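Concanavalin B (Canavalia ensiformis, PDB 6CAF) may act as a carbohydrate-binding seed protein, built on the chitinase-like barrel of glycosyl hydrolase family 18. Local coordinates at residues 50-55 against 300-305; 251-256 against 287-292. All blocks are in the same frame, centred on the assembly; numbering follows the deposited sequence. Where two conformers were deposited one is given.

How the contacts relate
Contacts 1 and 2 lie about 12 Å apart, centre to centre, beside the closure of the family 18 barrel, where strand 284-290 pairs with strand 31-36. Along the chain, contact 2 (251-256 against 287-292) is nested inside the long loop closed by contact 1 (50-55 against 300-305). Contact 2 pairs strands 247-252 and 284-290; contact 1 sets the loop between helix 44-49 and strand 55-64 against helix 300-308, outside the sheet. They touch directly: Y53 OH lies 2.9 Å from R292 NH1, a probable hydrogen bond, and Y300 CD1 packs 3.8 Å from L289 CD2. The C-terminal helices thus bridge the closing strands and the loop at 50-55.

Contact 1 (50-55 against 300-305); sequences TNNYKI and YSTNII
N52 meets S301 and I305 on one side of helix 300-308; the CA atoms of N52 and S301, 6.5 Å apart, mark the closest backbone approach of the two segments. The close-packed part centres on N52, whose side-chain amide lies near the S301 hydroxyl and against which the I305 methyl rests. I305 reaches forward with CD1, its CG1 anti to the carbonyl carbon (chi1 -71°) and the chain then extended, to lie 3.6 Å from N52 CA and nearly as close to the carboxamide carbon; the two side chains run at a slant to each other. On the loop's own side, N52 CB sits over the centre of the Y53 ring, 3.8 Å above its plane, and the ring in turn brings CE1 to 3.7 Å from S301 OG. S301 and Y53 are buried, and their hydroxyls converge on D295 of helix 292-298, each hydrogen-bonded to OD2. Strand 31-36 backs the same region, with V34 against Y53 and I32 against S301 and I305.

Toward solvent the contact thins. T302 is exposed and brings OG1 near the N52 side-chain amide. The bend of the loop, where N51 has positive phi just after helix 44-49, holds an ST turn: T50 OG1 accepts from N52 N at 2.9 Å, with an N-H...O angle of 166°, and so fixes the backbone from which N52 projects. Chemically, the I305 methyl packs on N52, while the buried hydroxyls of Y53 and S301 are joined through a carboxylate oxygen they share, OD2 of D295, supplied by a third element.

Contact 2 (251-256 against 287-292); sequences LPASQA and IALWNR
Neighbouring parallel strands of the TIM barrel form this contact: 247-252 and 284-290 pair near their C-terminal ends, with L251 opposite L289 and P252 opposite W290. Three backbone hydrogen bonds define the register. L251 N gives to A288 O at 2.8 Å. L251 O then accepts from W290 N at 2.9 Å. In the last bond, A253 N to W290 O at 2.9 Å, the donor lies 40° out of the carbonyl plane, at the point where 251-256 leaves the strand. Two CA-H...O contacts add to the ladder, L289 CA to L251 O and P252 CA to W290 O, both at 3.4 Å.

L251 and L289 share one face of the sheet, where L251 CB approaches L289 CD2 at 4.4 Å; A253, already in the turn, sets its methyl 4.2 Å from L289 CB. P252 and W290 lie on the other face. The indole swings away from P252 because its CG is anti to the backbone N (chi1 175°), and N291 CB covers one face of the ring, offset toward the rim. A cis peptide joins W290 to N291, and N291 occupies the N-cap of helix 292-298, its OD1 accepting from A294 N. A tryptophan ending the last barrel strand and followed by a cis peptide is characteristic of family 18; in related chitinases it lies at the floor of the sugar-binding cleft, and W290 probably holds the equivalent place.

Around the pair, Y35 of strand 31-36 meets the W290 ring edge-to-face, and backbone bonds from L289 to A33 and Y35 continue the barrel beyond strand 284-290. Y300 of helix 300-308 packs on L251, while helix 292-298 lies against the turn through A294 on A253 and through T298, whose OG1 is hydrogen-bonded to A253 O.

Contact 1 (50-55 against 300-305)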
loop_
_atom_site.group_PDB
_atom_site.type_symbol
_atom_site.label_atom_id
_atom_site.label_comp_id
_atom_site.label_asym_id
_atom_site.label_seq_id
_atom_site.Cartn_x
_atom_site.Cartn_y
_atom_site.Cartn_z
ATOM N N THR A 50 15.736 -6.678 6.199
ATOM C CA THR A 50 16.164 -5.484 6.896
ATOM C C THR A 50 15.543 -5.339 8.277
ATOM O O THR A 50 16.093 -4.654 9.142
ATOM C CB THR A 50 15.795 -4.184 6.164
ATOM O OG1 THR A 50 14.369 -4.042 6.083
ATOM C CG2 THR A 50 16.403 -4.091 4.800
ATOM N N ASN A 51 14.363 -5.919 8.441
ATOM C CA ASN A 51 13.564 -5.711 9.641
ATOM C C ASN A 51 13.001 -4.306 9.751
ATOM O O ASN A 51 12.484 -3.944 10.799
ATOM C CB ASN A 51 14.326 -6.068 10.923
ATOM C CG ASN A 51 14.045 -7.473 11.374
ATOM O OD1 ASN A 51 13.367 -7.702 12.377
ATOM N ND2 ASN A 51 14.536 -8.422 10.621
ATOM N N ASN A 52 13.110 -3.511 8.681
ATOM C CA ASN A 52 12.581 -2.150 8.739
ATOM C C ASN A 52 11.080 -2.065 8.526
ATOM O O ASN A 52 10.499 -1.051 8.875
ATOM C CB ASN A 52 13.248 -1.270 7.684
ATOM C CG ASN A 52 14.675 -0.897 8.031
ATOM O OD1 ASN A 52 15.321 -1.512 8.853
ATOM N ND2 ASN A 52 15.153 0.142 7.395
ATOM N N TYR A 53 10.509 -3.115 7.945
ATOM C CA TYR A 53 9.167 -3.053 7.407
ATOM C C TYR A 53 8.251 -4.096 8.038
ATOM O O TYR A 53 8.609 -5.271 8.187
ATOM C CB TYR A 53 9.213 -3.299 5.906
ATOM C CG TYR A 53 10.243 -2.480 5.168
ATOM C CD1 TYR A 53 10.152 -1.095 5.088
ATOM C CD2 TYR A 53 11.341 -3.091 4.584
ATOM C CE1 TYR A 53 11.085 -0.342 4.407
ATOM C CE2 TYR A 53 12.268 -2.346 3.884
ATOM C CZ TYR A 53 12.137 -0.982 3.795
ATOM O OH TYR A 53 13.031 -0.255 3.039
ATOM N N LYS A 54 7.063 -3.655 8.389
ATOM C CA LYS A 54 5.997 -4.555 8.778
ATOM C C LYS A 54 5.139 -5.056 7.626
ATOM O O LYS A 54 4.531 -6.109 7.741
ATOM C CB LYS A 54 5.096 -3.900 9.818
ATOM C CG LYS A 54 4.062 -4.793 10.476
ATOM C CD LYS A 54 4.346 -5.151 11.912
ATOM C CE LYS A 54 3.178 -5.965 12.462
ATOM N NZ LYS A 54 1.876 -5.526 11.875
ATOM N N ILE A 55 5.103 -4.285 6.552
ATOM C CA ILE A 55 4.281 -4.564 5.386
ATOM C C ILE A 55 5.122 -4.289 4.138
ATOM O O ILE A 55 5.753 -3.242 4.047
ATOM C CB ILE A 55 3.026 -3.669 5.371
ATOM C CG1 ILE A 55 2.117 -3.975 6.561
ATOM C CG2 ILE A 55 2.317 -3.784 4.042
ATOM C CD1 ILE A 55 1.026 -2.950 6.774
ATOM N N TYR A 300 15.882 6.372 4.603
ATOM C CA TYR A 300 14.738 6.990 5.263
ATOM C C TYR A 300 14.203 6.141 6.432
ATOM O O TYR A 300 14.146 6.597 7.573
ATOM C CB TYR A 300 13.642 7.265 4.213
ATOM C CG TYR A 300 12.601 8.265 4.655
ATOM C CD1 TYR A 300 11.640 7.949 5.599
ATOM C CD2 TYR A 300 12.592 9.510 4.142
ATOM C CE1 TYR A 300 10.701 8.903 5.996
ATOM C CE2 TYR A 300 11.652 10.448 4.514
ATOM C CZ TYR A 300 10.718 10.151 5.444
ATOM O OH TYR A 300 9.779 11.092 5.799
ATOM N N SER A 301 13.794 4.906 6.155
ATOM C CA SER A 301 13.233 4.112 7.216
ATOM C C SER A 301 14.255 3.785 8.297
ATOM O O SER A 301 13.903 3.713 9.465
ATOM C CB SER A 301 12.572 2.830 6.693
ATOM O OG SER A 301 13.489 1.998 5.989
ATOM N N THR A 302 15.512 3.591 7.915
ATOM C CA THR A 302 16.526 3.339 8.911
ATOM C C THR A 302 16.603 4.480 9.920
ATOM O O THR A 302 16.717 4.271 11.140
ATOM C CB THR A 302 17.860 3.089 8.207
ATOM O OG1 THR A 302 17.752 1.829 7.532
ATOM C CG2 THR A 302 18.985 3.018 9.194
ATOM N N ASN A 303 16.551 5.708 9.416
ATOM C CA ASN A 303 16.615 6.871 10.285
ATOM C C ASN A 303 15.432 7.114 11.153
ATOM O O ASN A 303 15.479 7.426 12.321
ATOM C CB ASN A 303 16.950 8.099 9.483
ATOM C CG ASN A 303 18.401 8.128 9.105
ATOM O OD1 ASN A 303 19.263 7.872 9.934
ATOM N ND2 ASN A 303 18.678 8.425 7.875
ATOM N N ILE A 304 14.293 6.765 10.549
ATOM C CA ILE A 304 13.022 6.836 11.287
ATOM C C ILE A 304 13.061 5.885 12.486
ATOM O O ILE A 304 12.723 6.229 13.612
ATOM C CB ILE A 304 11.784 6.479 10.443
ATOM C CG1 ILE A 304 11.475 7.563 9.430
ATOM C CG2 ILE A 304 10.540 6.250 11.292
ATOM C CD1 ILE A 304 11.237 8.921 10.019
ATOM N N ILE A 305 13.451 4.647 12.222
ATOM C CA ILE A 305 13.516 3.655 13.260
ATOM C C ILE A 305 14.488 4.069 14.363
ATOM O O ILE A 305 14.210 3.887 15.536
ATOM C CB ILE A 305 13.893 2.317 12.642
ATOM C CG1 ILE A 305 12.710 1.832 11.835
ATOM C CG2 ILE A 305 14.273 1.304 13.710
ATOM C CD1 ILE A 305 13.100 0.747 10.897
#

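Contact 2 (251-256 against 287-292)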
loop_
_atom_site.group_PDB
_atom_site.type_symbol
_atom_site.label_atom_id
_atom_site.label_comp_id
_atom_site.label_asym_id
_atom_site.label_seq_id
_atom_site.Cartn_x
_atom_site.Cartn_y
_atom_site.Cartn_z
ATOM N N LEU A 251 4.350 8.396 2.015
ATOM C CA LEU A 251 5.287 9.474 1.755
ATOM C C LEU A 251 6.350 8.993 0.781
ATOM O O LEU A 251 6.664 7.794 0.706
ATOM C CB LEU A 251 5.980 9.845 3.068
ATOM C CG LEU A 251 5.066 10.434 4.153
ATOM C CD1 LEU A 251 5.813 10.542 5.473
ATOM C CD2 LEU A 251 4.500 11.745 3.678
ATOM N N PRO A 252 6.953 9.935 0.057
ATOM C CA PRO A 252 8.071 9.566 -0.799
ATOM C C PRO A 252 9.336 9.412 0.026
ATOM O O PRO A 252 9.577 10.193 0.942
ATOM C CB PRO A 252 8.191 10.757 -1.748
ATOM C CG PRO A 252 7.628 11.899 -1.005
ATOM C CD PRO A 252 6.639 11.371 -0.022
ATOM N N ALA A 253 10.161 8.427 -0.318
ATOM C CA ALA A 253 11.359 8.187 0.488
ATOM C C ALA A 253 12.560 8.985 0.036
ATOM O O ALA A 253 13.604 8.903 0.666
ATOM C CB ALA A 253 11.690 6.709 0.543
ATOM N N SER A 254 12.422 9.756 -1.041
ATOM C CA SER A 254 13.474 10.655 -1.468
ATOM C C SER A 254 12.834 11.851 -2.149
ATOM O O SER A 254 11.684 11.777 -2.568
ATOM C CB SER A 254 14.396 9.962 -2.462
ATOM O OG SER A 254 13.732 9.770 -3.684
ATOM N N GLN A 255 13.565 12.942 -2.271
ATOM C CA GLN A 255 13.062 14.055 -3.064
ATOM C C GLN A 255 12.768 13.660 -4.519
ATOM O O GLN A 255 11.808 14.159 -5.110
ATOM C CB GLN A 255 14.032 15.231 -3.025
ATOM C CG GLN A 255 14.012 15.969 -1.708
ATOM C CD GLN A 255 15.273 16.778 -1.464
ATOM O OE1 GLN A 255 15.624 17.069 -0.322
ATOM N NE2 GLN A 255 15.965 17.139 -2.537
ATOM N N ALA A 256 13.554 12.747 -5.088
ATOM C CA ALA A 256 13.366 12.352 -6.497
ATOM C C ALA A 256 12.077 11.575 -6.790
ATOM O O ALA A 256 11.609 11.556 -7.929
ATOM C CB ALA A 256 14.573 11.567 -6.997
ATOM N N ILE A 287 3.590 4.664 8.677
ATOM C CA ILE A 287 3.884 5.293 7.424
ATOM C C ILE A 287 4.113 4.236 6.353
ATOM O O ILE A 287 4.458 3.085 6.663
ATOM C CB ILE A 287 5.110 6.217 7.506
ATOM C CG1 ILE A 287 6.373 5.467 7.804
ATOM C CG2 ILE A 287 4.882 7.341 8.520
ATOM C CD1 ILE A 287 7.634 6.324 7.755
ATOM N N ALA A 288 3.907 4.632 5.100
ATOM C CA ALA A 288 4.320 3.839 3.961
ATOM C C ALA A 288 5.281 4.645 3.128
ATOM O O ALA A 288 5.127 5.852 3.004
ATOM C CB ALA A 288 3.133 3.428 3.089
ATOM N N LEU A 289 6.260 3.960 2.549
ATOM C CA LEU A 289 7.270 4.623 1.739
ATOM C C LEU A 289 7.216 4.168 0.280
ATOM O O LEU A 289 7.337 2.966 -0.033
ATOM C CB LEU A 289 8.654 4.377 2.313
ATOM C CG LEU A 289 8.864 4.980 3.700
ATOM C CD1 LEU A 289 10.180 4.535 4.315
ATOM C CD2 LEU A 289 8.772 6.475 3.666
ATOM N N TRP A 290 7.042 5.173 -0.586
ATOM C CA TRP A 290 7.201 5.020 -2.016
ATOM C C TRP A 290 8.638 5.450 -2.325
ATOM O O TRP A 290 8.931 6.648 -2.206
ATOM C CB TRP A 290 6.196 5.907 -2.784
ATOM C CG TRP A 290 6.430 5.841 -4.246
ATOM C CD1 TRP A 290 7.003 6.793 -5.008
ATOM C CD2 TRP A 290 6.229 4.706 -5.087
ATOM N NE1 TRP A 290 7.175 6.321 -6.314
ATOM C CE2 TRP A 290 6.668 5.049 -6.387
ATOM C CE3 TRP A 290 5.620 3.461 -4.902
ATOM C CZ2 TRP A 290 6.593 4.154 -7.468
ATOM C CZ3 TRP A 290 5.544 2.572 -5.987
ATOM C CH2 TRP A 290 6.017 2.919 -7.247
ATOM N N ASN A 291 9.567 4.553 -2.677
ATOM C CA ASN A 291 9.468 3.106 -2.757
ATOM C C ASN A 291 10.767 2.506 -2.188
ATOM O O ASN A 291 11.615 3.224 -1.618
ATOM C CB ASN A 291 9.224 2.662 -4.190
ATOM C CG ASN A 291 10.355 3.068 -5.121
ATOM O OD1 ASN A 291 11.313 3.735 -4.741
ATOM N ND2 ASN A 291 10.261 2.619 -6.358
ATOM N N ARG A 292 10.929 1.192 -2.312
ATOM C CA ARG A 292 12.070 0.536 -1.719
ATOM C C ARG A 292 13.385 1.112 -2.283
ATOM O O ARG A 292 14.320 1.354 -1.517
ATOM C CB ARG A 292 11.980 -0.958 -1.923
ATOM C CG ARG A 292 13.199 -1.729 -1.461
ATOM C CD ARG A 292 13.506 -1.608 0.010
ATOM N NE ARG A 292 14.604 -2.497 0.318
ATOM C CZ ARG A 292 15.603 -2.290 1.170
ATOM N NH1 ARG A 292 15.529 -1.312 2.028
ATOM N NH2 ARG A 292 16.638 -3.121 1.191
#